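Alpha-fucosidase (Bifidobacterium bifidum, PDB 2EAC) probably hydrolyses alpha-L-fucosyl linkages as a family 95 glycoside hydrolase, this chain being the glycosidase portion, with catalytic and flanking domains, of a longer protein. Local coordinates at residues T413-D418 with H761-I766; A563-Q568 with I650-F655; D674-H679 with V716-T721; Q727-W732 with N739-L744. All coordinates share one frame; numbering follows the deposited sequence.

Contact 1: residues T413-D418 with H761-I766; sequences TPWGSD and HAPFQI. With DFU ((2S,3R,4S,5R)-2-methylpiperidine-3,4,5-triol), chain E.
Trp415 sets one corner of its six-membered ring, atom CH2, over the centre of the His761 imidazole. The pair is T-shaped but tilted: the centroids are 4.8 Å apart and the planes meet at 56°. Two torsions arrange this. Trp415 CG is anti to the carbonyl carbon (chi1 -52°), which carries the indole across to 761-766. His761 CG is anti to the backbone N (chi1 179°), and NE2 faces the bound DFU. His761 NE2 and DFU O3 are hydrogen-bonded at 2.7 Å, with O3 in the ring plane. On the other nitrogen, His761 ND1 gives a bent bond of 2.9 Å to Ala762 O, which limits rotation of the ring. The indole also uses a face. The methyl carbon of the ligand, DFU C6, lies over it, 3.4 Å from Trp415 CD2. Gln765 lays its CG 3.9 Å from Trp415 CZ3. Farther from the ligand, the rings of Pro414 and Pro763 slide past each other, CG to CG 3.7 Å. A cis peptide bond precedes Pro763. An indole face against the ligand and a histidine on its hydroxyl are typical of a sugar-binding pocket, here that of the family 95 (alpha/alpha)6-barrel catalytic domain.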
# COMPACT_ATOMS: atom_id res chain seq x y z
N THR A 413 16.90 -6.64 -7.71
CA THR A 413 15.46 -6.40 -7.46
C THR A 413 15.17 -4.91 -7.59
O THR A 413 15.87 -4.10 -6.98
CB THR A 413 15.07 -6.90 -6.04
OG1 THR A 413 15.35 -8.30 -5.96
CG2 THR A 413 13.61 -6.67 -5.70
N PRO A 414 14.14 -4.53 -8.40
CA PRO A 414 13.93 -3.08 -8.66
C PRO A 414 13.55 -2.34 -7.38
O PRO A 414 12.62 -2.77 -6.68
CB PRO A 414 12.76 -3.05 -9.68
CG PRO A 414 12.10 -4.40 -9.58
CD PRO A 414 13.16 -5.38 -9.12
N TRP A 415 14.29 -1.28 -7.07
CA TRP A 415 14.10 -0.48 -5.85
C TRP A 415 14.05 -1.34 -4.57
O TRP A 415 13.44 -0.96 -3.56
CB TRP A 415 12.84 0.40 -5.94
CG TRP A 415 12.73 1.27 -7.20
CD1 TRP A 415 13.39 2.44 -7.45
CD2 TRP A 415 11.87 1.04 -8.32
NE1 TRP A 415 13.00 2.95 -8.68
CE2 TRP A 415 12.07 2.10 -9.23
CE3 TRP A 415 10.95 0.04 -8.65
CZ2 TRP A 415 11.39 2.17 -10.45
CZ3 TRP A 415 10.28 0.12 -9.85
CH2 TRP A 415 10.50 1.16 -10.73
N GLY A 416 14.71 -2.50 -4.63
CA GLY A 416 14.87 -3.37 -3.48
C GLY A 416 13.59 -4.04 -3.03
O GLY A 416 13.60 -4.71 -2.02
N SER A 417 12.51 -3.90 -3.81
CA SER A 417 11.13 -4.29 -3.41
C SER A 417 10.87 -3.86 -1.95
O SER A 417 10.31 -4.60 -1.14
CB SER A 417 10.89 -5.78 -3.63
OG SER A 417 9.56 -6.12 -3.30
N ASP A 418 11.26 -2.62 -1.67
CA ASP A 418 11.39 -2.07 -0.31
C ASP A 418 10.10 -1.38 0.19
O ASP A 418 9.01 -1.61 -0.37
CB ASP A 418 12.64 -1.16 -0.23
CG ASP A 418 12.49 0.18 -0.97
OD1 ASP A 418 11.44 0.44 -1.58
OD2 ASP A 418 13.45 1.02 -0.93
N HIS A 761 4.82 -0.77 -13.52
CA HIS A 761 5.40 0.54 -13.61
C HIS A 761 5.89 0.91 -15.05
O HIS A 761 5.64 2.03 -15.47
CB HIS A 761 6.48 0.64 -12.51
CG HIS A 761 7.21 1.93 -12.46
ND1 HIS A 761 8.13 2.30 -13.42
CD2 HIS A 761 7.23 2.90 -11.52
CE1 HIS A 761 8.66 3.47 -13.09
NE2 HIS A 761 8.13 3.85 -11.94
N ALA A 762 6.56 0.04 -15.84
CA ALA A 762 7.07 -1.29 -15.52
C ALA A 762 8.37 -1.21 -14.69
O ALA A 762 9.05 -0.16 -14.66
CB ALA A 762 7.33 -2.08 -16.85
N PRO A 763 8.74 -2.31 -14.01
CA PRO A 763 8.13 -3.65 -13.92
C PRO A 763 6.93 -3.72 -12.94
O PRO A 763 6.38 -2.68 -12.53
CB PRO A 763 9.29 -4.50 -13.39
CG PRO A 763 10.06 -3.55 -12.49
CD PRO A 763 9.98 -2.21 -13.22
N PHE A 764 6.51 -4.94 -12.60
CA PHE A 764 5.48 -5.20 -11.58
C PHE A 764 5.75 -4.38 -10.35
O PHE A 764 6.84 -4.47 -9.78
CB PHE A 764 5.47 -6.69 -11.20
CG PHE A 764 4.80 -7.00 -9.86
CD1 PHE A 764 3.54 -6.46 -9.53
CD2 PHE A 764 5.40 -7.89 -8.96
CE1 PHE A 764 2.91 -6.78 -8.28
CE2 PHE A 764 4.78 -8.21 -7.69
CZ PHE A 764 3.52 -7.66 -7.38
N GLN A 765 4.76 -3.57 -9.97
CA GLN A 765 4.75 -2.81 -8.74
C GLN A 765 3.33 -2.91 -8.23
O GLN A 765 2.39 -2.60 -8.96
CB GLN A 765 5.07 -1.34 -9.01
CG GLN A 765 6.56 -1.10 -9.37
CD GLN A 765 7.47 -1.33 -8.18
OE1 GLN A 765 8.09 -2.41 -8.03
NE2 GLN A 765 7.52 -0.34 -7.31
N ILE A 766 3.16 -3.37 -7.00
CA ILE A 766 1.81 -3.62 -6.47
C ILE A 766 1.04 -2.35 -6.11
O ILE A 766 -0.19 -2.36 -6.00
CB ILE A 766 1.89 -4.59 -5.28
CG1 ILE A 766 0.58 -5.43 -5.13
CG2 ILE A 766 2.38 -3.87 -4.00
CD1 ILE A 766 0.67 -6.55 -4.10
C1 DFU E . 10.02 6.43 -6.81
C2 DFU E . 9.09 6.68 -8.00
C3 DFU E . 9.17 5.54 -9.01
C4 DFU E . 8.87 4.19 -8.34
C5 DFU E . 9.81 3.96 -7.15
C6 DFU E . 9.49 2.65 -6.42
O4 DFU E . 7.51 4.20 -7.85
O3 DFU E . 8.25 5.78 -10.08
O2 DFU E . 9.38 7.97 -8.59
N5 DFU E . 9.74 5.10 -6.27

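Contact 2: residues A563-Q568 with I650-F655; sequences AYSPEQ and IKEWYF. With DFU ((2S,3R,4S,5R)-2-methylpiperidine-3,4,5-triol), chain E.
Ser565 and Glu652 meet because both side chains leave anti to their backbone N, with chi1 of -168° for Ser565 and -177° for Glu652. The glutamate is extended beyond CG and comes alongside the serine. This joins 563-568, which continues from strand 558-565 in a small antiparallel sheet of the (alpha/alpha)6-barrel catalytic domain, to loop 650-655. Ser565 OG donates to Glu652 OE2 at 2.6 Å, on the anti lone pair, away from OE1. A water bonds to the same OE2 at 2.6 Å and to Pro566 O. OE1 forms a salt bridge with Arg710, so both oxygens of this buried carboxylate are held. Were Glu652 an alanine, Arg710 would probably lack this carboxylate as a charge partner, and Ser565 OG this acceptor. A cis peptide bond joins Pro566 to Glu567, whose carboxylate lies by the DFU ligand. Its OE2 takes a weak bond from DFU O2. Trp653 lies beside 565-568. Ser565 CB is 3.8 Å from Trp653 NE1, and Gln568 O sits at the ring edge, 3.6 Å from Trp653 CZ2. One water ties the pieces together: it accepts from Trp653 NE1 at 3.0 Å and from Ser565 N, and donates to Gln568 O at 2.7 Å.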
# COMPACT_ATOMS: atom_id res chain seq x y z
N ALA A 563 13.93 21.71 0.60
CA ALA A 563 12.97 20.70 0.13
C ALA A 563 13.14 20.32 -1.34
O ALA A 563 13.64 21.09 -2.14
CB ALA A 563 11.56 21.16 0.40
N TYR A 564 12.74 19.10 -1.67
CA TYR A 564 12.68 18.63 -3.02
C TYR A 564 11.26 18.10 -3.21
O TYR A 564 10.75 17.39 -2.34
CB TYR A 564 13.65 17.48 -3.21
CG TYR A 564 13.71 16.95 -4.61
CD1 TYR A 564 14.05 17.78 -5.67
CD2 TYR A 564 13.50 15.58 -4.88
CE1 TYR A 564 14.14 17.28 -6.98
CE2 TYR A 564 13.59 15.08 -6.18
CZ TYR A 564 13.91 15.94 -7.22
OH TYR A 564 14.00 15.49 -8.51
N SER A 565 10.64 18.45 -4.33
CA SER A 565 9.30 17.94 -4.65
C SER A 565 9.45 16.61 -5.39
O SER A 565 9.99 16.56 -6.51
CB SER A 565 8.55 18.97 -5.49
OG SER A 565 7.16 18.66 -5.59
N PRO A 566 9.03 15.50 -4.76
CA PRO A 566 9.20 14.25 -5.50
C PRO A 566 8.49 14.28 -6.87
O PRO A 566 7.35 14.77 -6.96
CB PRO A 566 8.56 13.21 -4.58
CG PRO A 566 8.63 13.81 -3.20
CD PRO A 566 8.42 15.29 -3.43
N GLU A 567 9.15 13.86 -7.95
CA GLU A 567 10.61 13.75 -8.05
C GLU A 567 11.03 14.57 -9.28
O GLU A 567 11.47 14.03 -10.28
CB GLU A 567 11.06 12.28 -8.15
CG GLU A 567 11.04 11.52 -6.80
CD GLU A 567 11.66 10.12 -6.86
OE1 GLU A 567 11.61 9.40 -5.81
OE2 GLU A 567 12.17 9.72 -7.95
N GLN A 568 10.86 15.89 -9.19
CA GLN A 568 11.19 16.79 -10.30
C GLN A 568 11.51 18.19 -9.78
O GLN A 568 11.36 18.49 -8.58
CB GLN A 568 10.04 16.86 -11.33
CG GLN A 568 8.82 17.64 -10.82
CD GLN A 568 7.78 18.05 -11.88
OE1 GLN A 568 6.72 18.57 -11.53
NE2 GLN A 568 8.08 17.83 -13.15
N ILE A 650 -2.49 24.92 -9.27
CA ILE A 650 -1.95 24.91 -7.90
C ILE A 650 -0.42 24.99 -8.09
O ILE A 650 0.15 24.21 -8.87
CB ILE A 650 -2.29 23.59 -7.06
CG1 ILE A 650 -3.82 23.32 -6.92
CG2 ILE A 650 -1.61 23.61 -5.68
CD1 ILE A 650 -4.60 24.27 -6.06
N LYS A 651 0.26 25.92 -7.41
CA LYS A 651 1.71 26.01 -7.56
C LYS A 651 2.33 24.80 -6.85
O LYS A 651 1.90 24.44 -5.75
CB LYS A 651 2.28 27.26 -6.92
CG LYS A 651 1.74 28.61 -7.45
CD LYS A 651 2.56 29.71 -6.84
CE LYS A 651 2.07 31.09 -7.26
NZ LYS A 651 2.93 32.15 -6.68
N GLU A 652 3.37 24.22 -7.46
CA GLU A 652 4.14 23.14 -6.87
C GLU A 652 5.30 23.69 -6.03
O GLU A 652 5.74 23.04 -5.07
CB GLU A 652 4.66 22.17 -7.96
CG GLU A 652 5.43 20.96 -7.40
CD GLU A 652 5.55 19.81 -8.38
OE1 GLU A 652 5.04 19.93 -9.51
OE2 GLU A 652 6.13 18.75 -7.99
N TRP A 653 5.78 24.89 -6.40
CA TRP A 653 6.80 25.63 -5.63
C TRP A 653 6.31 27.05 -5.37
O TRP A 653 5.62 27.62 -6.23
CB TRP A 653 8.10 25.68 -6.44
CG TRP A 653 8.65 24.32 -6.76
CD1 TRP A 653 9.47 23.56 -5.96
CD2 TRP A 653 8.41 23.53 -7.93
NE1 TRP A 653 9.77 22.37 -6.57
CE2 TRP A 653 9.12 22.33 -7.78
CE3 TRP A 653 7.67 23.75 -9.11
CZ2 TRP A 653 9.11 21.32 -8.75
CZ3 TRP A 653 7.66 22.76 -10.07
CH2 TRP A 653 8.37 21.55 -9.89
N TYR A 654 6.66 27.67 -4.24
CA TYR A 654 6.11 29.02 -4.00
C TYR A 654 6.67 30.12 -4.89
O TYR A 654 6.03 31.17 -5.03
CB TYR A 654 6.10 29.41 -2.51
CG TYR A 654 5.30 28.40 -1.72
CD1 TYR A 654 3.92 28.36 -1.84
CD2 TYR A 654 5.94 27.44 -0.91
CE1 TYR A 654 3.18 27.41 -1.17
CE2 TYR A 654 5.18 26.47 -0.21
CZ TYR A 654 3.81 26.45 -0.38
OH TYR A 654 3.03 25.54 0.26
N PHE A 655 7.83 29.89 -5.51
CA PHE A 655 8.34 30.86 -6.49
C PHE A 655 7.75 30.69 -7.88
O PHE A 655 8.13 31.39 -8.81
CB PHE A 655 9.87 30.89 -6.57
CG PHE A 655 10.52 29.57 -6.85
CD1 PHE A 655 10.03 28.70 -7.80
CD2 PHE A 655 11.70 29.24 -6.21
CE1 PHE A 655 10.67 27.49 -8.08
CE2 PHE A 655 12.35 28.03 -6.48
CZ PHE A 655 11.82 27.15 -7.41
C1 DFU E . 10.02 6.43 -6.81
C2 DFU E . 9.09 6.68 -8.00
C3 DFU E . 9.17 5.54 -9.01
C4 DFU E . 8.87 4.19 -8.34
C5 DFU E . 9.81 3.96 -7.15
C6 DFU E . 9.49 2.65 -6.42
O4 DFU E . 7.51 4.20 -7.85
O3 DFU E . 8.25 5.78 -10.08
O2 DFU E . 9.38 7.97 -8.59
N5 DFU E . 9.74 5.10 -6.27
O HOH W 1 11.41 21.65 -3.90
O HOH W 2 5.71 20.51 -4.10
O HOH W 3 11.79 20.10 -6.48
O HOH W 4 5.38 16.23 -8.14

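Contact 3: residues D674-H679 with V716-T721; sequences DNQHRH and VLQSNT. With DFU ((2S,3R,4S,5R)-2-methylpiperidine-3,4,5-triol), chain E.
Asn720 provides the direct hydrogen bond between the segments. Its ND2 donates to Gln676 O at 2.9 Å, with an N-H...O angle of 147°. The acceptor lies in the Asn720 amide plane. ND2 also donates, at 2.9 Å, to a water that probably also bonds to Gln676 OE1. The Asn720 OD1 takes the Thr721 backbone N at 3.0 Å, on a lone pair in the carbonyl plane. The amide is thus held at both ends, although chi1 of Asn720 (-139°) is far from staggered. A leucine here would probably leave Gln676 O without this donor and Thr721 N without its side-chain acceptor.

The setting is the loop before helix 722-735 of the (alpha/alpha)6 catalytic barrel. Thr721 is the N-cap of that helix, and Asp674 OD1 closes an Asx turn onto Gln676 N.

Packing contacts lie alongside. Gln676 OE1 rests 3.2 Å from Gln718 CB, and the two amide planes are 73° apart. Arg678 CB is 3.3 Å from Asn720 OD1. Arg678 CD touches the methyl of Thr721.

Ligand bonds come from the far end of 674-679. Arg678 NE donates to DFU O3 at 3.0 Å, and Arg678 NH2 to DFU O2 at 2.8 Å. His679 NE2 is hydrogen-bonded to the same O2 at 2.7 Å, in the imidazole plane. Arg678 NH2 also forms a salt bridge with Glu567.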
# COMPACT_ATOMS: atom_id res chain seq x y z
N ASP A 674 7.23 17.98 -20.73
CA ASP A 674 5.90 17.62 -21.24
C ASP A 674 5.08 17.78 -19.97
O ASP A 674 5.63 18.05 -18.91
CB ASP A 674 5.90 16.22 -21.89
CG ASP A 674 6.05 15.05 -20.87
OD1 ASP A 674 6.08 15.27 -19.63
OD2 ASP A 674 6.11 13.88 -21.33
N ASN A 675 3.79 17.74 -19.91
CA ASN A 675 3.43 18.09 -18.48
C ASN A 675 3.13 16.92 -17.52
O ASN A 675 2.41 17.06 -16.49
CB ASN A 675 2.41 19.20 -18.42
CG ASN A 675 2.94 20.51 -19.01
OD1 ASN A 675 3.83 21.12 -18.46
ND2 ASN A 675 2.36 20.93 -20.11
N GLN A 676 3.75 15.80 -17.84
CA GLN A 676 3.22 14.48 -17.47
C GLN A 676 3.94 13.87 -16.33
O GLN A 676 3.91 12.64 -16.17
CB GLN A 676 3.24 13.55 -18.69
CG GLN A 676 2.53 14.16 -19.94
CD GLN A 676 1.08 14.55 -19.67
OE1 GLN A 676 0.31 13.74 -19.14
NE2 GLN A 676 0.71 15.78 -20.00
N HIS A 677 4.57 14.70 -15.50
CA HIS A 677 5.37 14.15 -14.41
C HIS A 677 4.56 13.13 -13.61
O HIS A 677 3.41 13.39 -13.26
CB HIS A 677 5.94 15.22 -13.49
CG HIS A 677 6.88 14.66 -12.47
ND1 HIS A 677 7.97 13.89 -12.83
CD2 HIS A 677 6.87 14.70 -11.12
CE1 HIS A 677 8.59 13.48 -11.73
NE2 HIS A 677 7.94 13.97 -10.69
N ARG A 678 5.15 11.97 -13.32
CA ARG A 678 4.38 10.90 -12.71
C ARG A 678 3.84 11.27 -11.33
O ARG A 678 2.70 10.94 -11.00
CB ARG A 678 5.21 9.61 -12.68
CG ARG A 678 6.57 9.70 -11.97
CD ARG A 678 7.47 8.46 -12.36
NE ARG A 678 8.64 8.46 -11.48
CZ ARG A 678 9.65 9.33 -11.59
NH1 ARG A 678 9.68 10.21 -12.59
NH2 ARG A 678 10.65 9.29 -10.70
N HIS A 679 4.68 11.92 -10.52
CA HIS A 679 4.28 12.40 -9.17
C HIS A 679 3.39 13.64 -9.32
O HIS A 679 3.54 14.41 -10.27
CB HIS A 679 5.53 12.76 -8.33
CG HIS A 679 6.36 11.58 -7.91
ND1 HIS A 679 6.25 11.00 -6.66
CD2 HIS A 679 7.32 10.89 -8.58
CE1 HIS A 679 7.09 9.98 -6.59
NE2 HIS A 679 7.75 9.89 -7.73
N VAL A 716 -6.15 14.95 -25.54
CA VAL A 716 -5.65 13.57 -25.64
C VAL A 716 -5.05 13.15 -24.29
O VAL A 716 -4.06 13.75 -23.83
CB VAL A 716 -4.62 13.39 -26.80
CG1 VAL A 716 -4.05 11.98 -26.84
CG2 VAL A 716 -5.26 13.76 -28.16
N LEU A 717 -5.70 12.17 -23.65
CA LEU A 717 -5.26 11.64 -22.35
C LEU A 717 -3.94 10.91 -22.52
O LEU A 717 -3.76 10.15 -23.46
CB LEU A 717 -6.30 10.68 -21.80
CG LEU A 717 -6.03 9.92 -20.51
CD1 LEU A 717 -6.08 10.85 -19.30
CD2 LEU A 717 -7.08 8.81 -20.39
N GLN A 718 -3.01 11.15 -21.60
CA GLN A 718 -1.68 10.55 -21.70
C GLN A 718 -1.57 9.37 -20.74
O GLN A 718 -2.24 9.37 -19.70
CB GLN A 718 -0.64 11.60 -21.34
CG GLN A 718 -0.74 12.87 -22.21
CD GLN A 718 -0.38 12.57 -23.65
OE1 GLN A 718 0.72 12.08 -23.93
NE2 GLN A 718 -1.32 12.81 -24.56
N SER A 719 -0.73 8.39 -21.08
CA SER A 719 -0.47 7.28 -20.19
C SER A 719 0.58 7.64 -19.15
O SER A 719 1.17 8.72 -19.20
CB SER A 719 -0.02 6.05 -20.99
OG SER A 719 0.08 4.92 -20.14
N ASN A 720 0.81 6.73 -18.21
CA ASN A 720 1.82 6.95 -17.15
C ASN A 720 2.11 5.61 -16.43
O ASN A 720 1.58 4.58 -16.79
CB ASN A 720 1.34 8.06 -16.17
CG ASN A 720 2.47 8.99 -15.76
OD1 ASN A 720 3.52 8.55 -15.29
ND2 ASN A 720 2.26 10.29 -15.95
N THR A 721 2.97 5.61 -15.42
CA THR A 721 3.22 4.38 -14.63
C THR A 721 1.90 3.96 -13.96
O THR A 721 1.06 4.80 -13.67
CB THR A 721 4.29 4.61 -13.54
OG1 THR A 721 3.76 5.45 -12.53
CG2 THR A 721 5.52 5.29 -14.10
C1 DFU E . 10.02 6.43 -6.81
C2 DFU E . 9.09 6.68 -8.00
C3 DFU E . 9.17 5.54 -9.01
C4 DFU E . 8.87 4.19 -8.34
C5 DFU E . 9.81 3.96 -7.15
C6 DFU E . 9.49 2.65 -6.42
O4 DFU E . 7.51 4.20 -7.85
O3 DFU E . 8.25 5.78 -10.08
O2 DFU E . 9.38 7.97 -8.59
N5 DFU E . 9.74 5.10 -6.27
O HOH W 5 0.30 11.47 -17.75

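Contact 4: residues Q727-W732 with N739-L744; sequences QRINSW and NTTYQL
Trp732 and Thr741 sit where the two helices come closest, their CA atoms 5.0 Å apart. Helices 722-735 and 738-751 form an antiparallel helical hairpin, part of the (alpha/alpha)6 catalytic barrel. The segment axes approach to 8.5 Å at an angle of 170°. Packing is tight near the turn. Thr741 OG1 lies 3.3 Å from Trp732 CB, but its hydrogen bond goes to Asp737 O. Its methyl CG2 presses to 3.3 Å from Ile729 O. Leu744 packs one turn further along, where its CB meets Ile729 CG1 at 3.7 Å. Its methyls CD1 and CD2, modelled near Trp732 and Arg728, both follow from a chi2 of 120°, far from staggered, so their placement is doubtful. The other side of helix 738-751 differs. Asn739 is exposed and Gln743 partly exposed, and neither meets 727-732. Arg728 sends its guanidinium elsewhere, to the carbonyls of His677 and Arg678. Thr740 completes the contact at the indole. Its hydroxyl turns to Asp737 OD2, while CG2, anti to the backbone N, stands over the Trp732 face in a CH-pi contact, 3.7 Å from the six-membered ring centroid and 16° off the normal.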
# COMPACT_ATOMS: atom_id res chain seq x y z
N GLN A 727 -2.81 7.10 -8.56
CA GLN A 727 -2.99 8.39 -7.88
C GLN A 727 -3.94 9.33 -8.64
O GLN A 727 -4.77 10.03 -8.04
CB GLN A 727 -1.65 9.09 -7.60
CG GLN A 727 -1.79 10.32 -6.70
CD GLN A 727 -0.45 10.94 -6.35
OE1 GLN A 727 0.59 10.32 -6.54
NE2 GLN A 727 -0.47 12.19 -5.87
N ARG A 728 -3.85 9.32 -9.97
CA ARG A 728 -4.73 10.18 -10.76
C ARG A 728 -6.19 9.76 -10.64
O ARG A 728 -7.06 10.63 -10.66
CB ARG A 728 -4.28 10.22 -12.22
CG ARG A 728 -3.02 11.05 -12.44
CD ARG A 728 -2.31 10.65 -13.76
NE ARG A 728 -1.26 11.62 -14.08
CZ ARG A 728 -0.11 11.75 -13.42
NH1 ARG A 728 0.19 10.97 -12.37
NH2 ARG A 728 0.73 12.68 -13.81
N ILE A 729 -6.46 8.45 -10.51
CA ILE A 729 -7.84 7.97 -10.40
C ILE A 729 -8.47 8.53 -9.11
O ILE A 729 -9.55 9.12 -9.15
CB ILE A 729 -7.95 6.43 -10.37
CG1 ILE A 729 -7.41 5.81 -11.66
CG2 ILE A 729 -9.40 6.05 -10.16
CD1 ILE A 729 -7.18 4.32 -11.61
N ASN A 730 -7.76 8.35 -8.00
CA ASN A 730 -8.15 8.89 -6.70
C ASN A 730 -8.30 10.41 -6.63
O ASN A 730 -9.23 10.93 -5.98
CB ASN A 730 -7.13 8.42 -5.66
CG ASN A 730 -7.31 6.95 -5.28
OD1 ASN A 730 -8.10 6.62 -4.35
ND2 ASN A 730 -6.59 6.05 -5.97
N SER A 731 -7.36 11.13 -7.26
CA SER A 731 -7.38 12.59 -7.27
C SER A 731 -8.59 13.10 -8.08
O SER A 731 -9.29 14.01 -7.64
CB SER A 731 -6.07 13.14 -7.83
OG SER A 731 -4.96 12.63 -7.10
N TRP A 732 -8.83 12.53 -9.27
CA TRP A 732 -9.99 12.91 -10.06
C TRP A 732 -11.27 12.58 -9.32
O TRP A 732 -12.23 13.36 -9.38
CB TRP A 732 -9.98 12.27 -11.47
CG TRP A 732 -9.10 13.06 -12.46
CD1 TRP A 732 -7.91 12.67 -13.01
CD2 TRP A 732 -9.38 14.37 -13.00
NE1 TRP A 732 -7.42 13.65 -13.85
CE2 TRP A 732 -8.31 14.70 -13.87
CE3 TRP A 732 -10.44 15.30 -12.82
CZ2 TRP A 732 -8.26 15.94 -14.58
CZ3 TRP A 732 -10.40 16.52 -13.50
CH2 TRP A 732 -9.32 16.82 -14.39
N ASN A 739 -16.74 11.11 -14.82
CA ASN A 739 -16.37 10.77 -16.23
C ASN A 739 -14.85 10.76 -16.52
O ASN A 739 -14.34 9.87 -17.22
CB ASN A 739 -17.12 11.66 -17.25
CG ASN A 739 -18.62 11.30 -17.36
OD1 ASN A 739 -19.05 10.22 -16.95
ND2 ASN A 739 -19.40 12.23 -17.89
N THR A 740 -14.14 11.77 -16.03
CA THR A 740 -12.70 11.82 -16.23
C THR A 740 -12.05 10.74 -15.39
O THR A 740 -11.14 10.05 -15.86
CB THR A 740 -12.10 13.21 -15.90
OG1 THR A 740 -12.79 14.22 -16.64
CG2 THR A 740 -10.62 13.25 -16.27
N THR A 741 -12.50 10.60 -14.14
CA THR A 741 -11.96 9.58 -13.27
C THR A 741 -11.98 8.21 -13.98
O THR A 741 -10.99 7.47 -13.95
CB THR A 741 -12.77 9.47 -11.95
OG1 THR A 741 -12.86 10.76 -11.34
CG2 THR A 741 -12.17 8.46 -11.00
N TYR A 742 -13.11 7.89 -14.61
CA TYR A 742 -13.28 6.65 -15.31
C TYR A 742 -12.35 6.52 -16.55
O TYR A 742 -11.96 5.40 -16.93
CB TYR A 742 -14.75 6.46 -15.72
CG TYR A 742 -14.92 5.23 -16.58
CD1 TYR A 742 -14.79 3.96 -16.02
CD2 TYR A 742 -15.13 5.32 -17.96
CE1 TYR A 742 -14.85 2.81 -16.79
CE2 TYR A 742 -15.22 4.14 -18.76
CZ TYR A 742 -15.07 2.90 -18.14
OH TYR A 742 -15.14 1.74 -18.88
N GLN A 743 -12.04 7.64 -17.21
CA GLN A 743 -11.08 7.58 -18.30
C GLN A 743 -9.76 7.07 -17.75
O GLN A 743 -9.08 6.31 -18.42
CB GLN A 743 -10.88 8.94 -18.95
CG GLN A 743 -12.06 9.47 -19.76
CD GLN A 743 -11.66 10.73 -20.50
OE1 GLN A 743 -10.81 10.67 -21.40
NE2 GLN A 743 -12.20 11.89 -20.10
N LEU A 744 -9.41 7.46 -16.53
CA LEU A 744 -8.17 6.99 -15.88
C LEU A 744 -8.18 5.52 -15.45
O LEU A 744 -7.20 4.83 -15.67
CB LEU A 744 -7.78 7.92 -14.71
CG LEU A 744 -7.13 9.09 -15.47
CD1 LEU A 744 -7.82 10.38 -15.25
CD2 LEU A 744 -5.62 9.23 -15.43

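All four contacts lie in the family 95 catalytic domain. Of the four, contact 1 spans the longest stretch of chain, 343 residues between its closest ends. The other three fall within that span: contact 2 closes first, then contacts 3 and 4 in turn. Centres of contacts 1 and 2 are 25 Å apart without touching; contact 3 touches both, with centres 19 Å and 17 Å away. Glu567 N and His677 NE2, probably hydrogen-bonded, are one join between contacts 2 and 3. Contact 4 is 13 Å from contact 3 between centres, and Arg728 makes that join. Loops of contacts 1, 2 and 3 thus meet at one DFU, and the helical hairpin lies behind one of them.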